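Local structure of DPSA (Streptomyces coelicolor, 4CY9) at residues D70-I75 with G80-T85. The protein probably oxidises and stores iron inside a twelve-subunit, ferritin-like shell and, as a member of the Dps family, probably also binds DNA. Residues are numbered along the deposited sequence; the frame is centred on the assembly and turned at random.
Sequences DVAERI and GVAQGT
Ile75 meets the returning chain twice, once through its carbonyl and once through its CG2 methyl. Its O accepts a hydrogen bond from Gly80 N at 2.9 Å, nearly straight at the hydrogen (161°), although the donor sits tilted 33° from the carbonyl plane. The methyl lies against the next two peptide units, with CG2 3.6 Å from Gly80 C and 3.7 Å from Val81 C. CG2 stands anti to the backbone N of Ile75, beside its carbonyl carbon, and this brings the methyl to the same side as the bonded O. Gly80, with no side chain, lets its backbone come close to CG2.

One helical turn back, Ala72 CB and Ala82 CB touch methyl to methyl at 3.7 Å. The Ala82 methyl also rests 3.7 Å from Ala72 O and, more loosely, 4.4 Å from Ile75 CG2, so it sits between the two helix residues. Gly80 through Ala82 thus runs back along the end of helix 50-77, the chain having reversed direction in the turn after it. Within the ferritin-like four-helix bundle, this segment leads from that long helix into the short helix 86-92, the extra helix in the middle of the bundle connection in Dps proteins. Thr85 occupies the N-cap position of that short helix; Thr85 OG1 accepts a hydrogen bond from Gln83 NE2 at 2.9 Å and lies close to the plane of the Gln83 amide.

Behind the contact, Ile75 and Ala72 also pack on Leu24 and Leu28 of helix 14-44, respectively. A neighbouring subunit supplies His40, whose ND1 is hydrogen-bonded to Gly84 N, and Asp97, which bonds Thr85 OG1. On helix 50-77, Arg74 forms salt bridges with Asp134 of its own chain and with Glu149 of a third subunit.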
ATOM      1  N   ASP A  70      14.195 -13.773  16.903  1.00  9.06           N
ATOM      2  CA  ASP A  70      15.068 -12.762  17.520  1.00  9.26           C
ATOM      3  C   ASP A  70      15.921 -13.419  18.665  1.00  8.86           C
ATOM      4  O   ASP A  70      17.096 -13.044  18.863  1.00  9.97           O
ATOM      5  CB  ASP A  70      14.223 -11.646  18.198  1.00 10.28           C
ATOM      6  CG  ASP A  70      13.587 -10.705  17.154  1.00 13.98           C
ATOM      7  OD1 ASP A  70      14.129 -10.639  16.001  1.00 13.08           O
ATOM      8  OD2 ASP A  70      12.602 -10.053  17.443  1.00 14.46           O
ATOM      9  N   VAL A  71      15.304 -14.412  19.382  1.00  7.94           N
ATOM     10  CA  VAL A  71      16.190 -15.157  20.382  1.00  7.77           C
ATOM     11  C   VAL A  71      17.269 -15.909  19.672  1.00  8.12           C
ATOM     12  O   VAL A  71      18.445 -15.921  20.104  1.00  7.68           O
ATOM     13  CB  VAL A  71      15.299 -16.095  21.244  1.00  7.83           C
ATOM     14  CG1 VAL A  71      16.171 -17.079  22.085  1.00  7.76           C
ATOM     15  CG2 VAL A  71      14.363 -15.243  22.175  1.00  8.38           C
ATOM     16  N   ALA A  72      16.923 -16.608  18.566  1.00  7.60           N
ATOM     17  CA  ALA A  72      17.967 -17.369  17.835  1.00  7.98           C
ATOM     18  C   ALA A  72      19.121 -16.481  17.356  1.00  8.26           C
ATOM     19  O   ALA A  72      20.276 -16.896  17.463  1.00  8.78           O
ATOM     20  CB  ALA A  72      17.307 -18.077  16.586  1.00  9.12           C
ATOM     21  N   GLU A  73      18.792 -15.325  16.762  1.00  7.73           N
ATOM     22  CA  GLU A  73      19.864 -14.483  16.222  1.00  8.09           C
ATOM     23  C   GLU A  73      20.666 -13.850  17.397  1.00  7.64           C
ATOM     24  O   GLU A  73      21.826 -13.539  17.212  1.00  8.16           O
ATOM     25  CB  GLU A  73      19.277 -13.376  15.327  1.00 10.21           C
ATOM     26  CG  GLU A  73      18.815 -14.199  14.059  1.00 12.89           C
ATOM     27  CD  GLU A  73      18.459 -13.252  12.854  1.00 19.09           C
ATOM     28  OE1 GLU A  73      18.155 -12.071  13.167  1.00 24.22           O
ATOM     29  OE2 GLU A  73      18.244 -13.794  11.784  1.00 28.93           O
ATOM     30  N   ARG A  74      20.018 -13.747  18.568  1.00  7.95           N
ATOM     31  CA  ARG A  74      20.804 -13.187  19.716  1.00  8.33           C
ATOM     32  C   ARG A  74      21.764 -14.278  20.215  1.00  8.48           C
ATOM     33  O   ARG A  74      22.948 -13.992  20.543  1.00  8.21           O
ATOM     34  CB  ARG A  74      19.818 -12.820  20.865  1.00  9.20           C
ATOM     35  CG  ARG A  74      20.610 -12.164  22.042  1.00  9.10           C
ATOM     36  CD  ARG A  74      21.240 -10.824  21.489  1.00 10.91           C
ATOM     37  NE  ARG A  74      21.928 -10.118  22.631  1.00 11.07           N
ATOM     38  CZ  ARG A  74      22.692  -9.031  22.398  1.00 12.72           C
ATOM     39  NH1 ARG A  74      22.849  -8.593  21.129  1.00 11.25           N
ATOM     40  NH2 ARG A  74      23.333  -8.471  23.444  1.00 12.78           N
ATOM     41  N   ILE A  75      21.318 -15.520  20.202  1.00  8.41           N
ATOM     42  CA  ILE A  75      22.276 -16.649  20.486  1.00  8.64           C
ATOM     43  C   ILE A  75      23.455 -16.596  19.535  1.00  9.27           C
ATOM     44  O   ILE A  75      24.633 -16.718  19.934  1.00  9.11           O
ATOM     45  CB  ILE A  75      21.565 -17.994  20.305  1.00  8.00           C
ATOM     46  CG1 ILE A  75      20.608 -18.247  21.551  1.00  8.54           C
ATOM     47  CG2 ILE A  75      22.630 -19.132  20.296  1.00  8.55           C
ATOM     48  CD1 ILE A  75      19.575 -19.418  21.333  1.00  8.41           C
ATOM     49  N   GLY A  80      26.981 -18.470  19.895  1.00 10.42           N
ATOM     50  CA  GLY A  80      26.451 -19.836  20.073  1.00 10.60           C
ATOM     51  C   GLY A  80      25.673 -20.375  18.826  1.00 10.01           C
ATOM     52  O   GLY A  80      25.564 -19.645  17.777  1.00 11.84           O
ATOM     53  N   VAL A  81      25.179 -21.600  18.990  1.00  9.70           N
ATOM     54  CA  VAL A  81      24.467 -22.265  17.892  1.00 11.53           C
ATOM     55  C   VAL A  81      22.979 -22.256  18.301  1.00 13.15           C
ATOM     56  O   VAL A  81      22.624 -22.769  19.336  1.00 15.35           O
ATOM     57  CB  VAL A  81      25.010 -23.702  17.704  1.00 15.42           C
ATOM     58  CG1 VAL A  81      24.092 -24.400  16.674  1.00 15.87           C
ATOM     59  CG2 VAL A  81      26.502 -23.630  17.284  1.00 16.10           C
ATOM     60  N   ALA A  82      22.116 -21.640  17.505  1.00 10.40           N
ATOM     61  CA  ALA A  82      20.675 -21.688  17.826  1.00 11.69           C
ATOM     62  C   ALA A  82      20.117 -22.986  17.291  1.00 16.85           C
ATOM     63  O   ALA A  82      19.651 -22.968  16.105  1.00 19.94           O
ATOM     64  CB  ALA A  82      20.041 -20.519  17.065  1.00 12.83           C
ATOM     65  N   GLN A  83      19.809 -23.925  18.165  1.00 12.63           N
ATOM     66  CA  GLN A  83      19.393 -25.265  17.694  1.00 11.88           C
ATOM     67  C   GLN A  83      17.875 -25.248  17.418  1.00 13.01           C
ATOM     68  O   GLN A  83      17.060 -24.984  18.320  1.00 13.78           O
ATOM     69  CB  GLN A  83      19.659 -26.240  18.877  1.00 15.88           C
ATOM     70  CG  GLN A  83      19.452 -27.666  18.301  1.00 19.99           C
ATOM     71  CD  GLN A  83      20.392 -28.037  17.167  1.00 23.45           C
ATOM     72  OE1 GLN A  83      21.586 -27.651  17.135  1.00 18.67           O
ATOM     73  NE2 GLN A  83      19.837 -28.778  16.162  1.00 20.63           N
ATOM     74  N   GLY A  84      17.504 -25.463  16.146  1.00 11.67           N
ATOM     75  CA  GLY A  84      16.098 -25.275  15.745  1.00 10.22           C
ATOM     76  C   GLY A  84      15.431 -26.590  15.300  1.00 11.70           C
ATOM     77  O   GLY A  84      14.247 -26.526  14.935  1.00 11.48           O
ATOM     78  N   THR A  85      16.147 -27.709  15.365  1.00 11.48           N
ATOM     79  CA  THR A  85      15.560 -29.008  14.782  1.00 11.41           C
ATOM     80  C   THR A  85      14.646 -29.638  15.857  1.00 12.85           C
ATOM     81  O   THR A  85      14.795 -29.454  17.043  1.00 12.35           O
ATOM     82  CB  THR A  85      16.661 -29.994  14.344  1.00 13.77           C
ATOM     83  OG1 THR A  85      17.424 -30.303  15.517  1.00 12.29           O
ATOM     84  CG2 THR A  85      17.542 -29.312  13.274  1.00 12.95           C
TER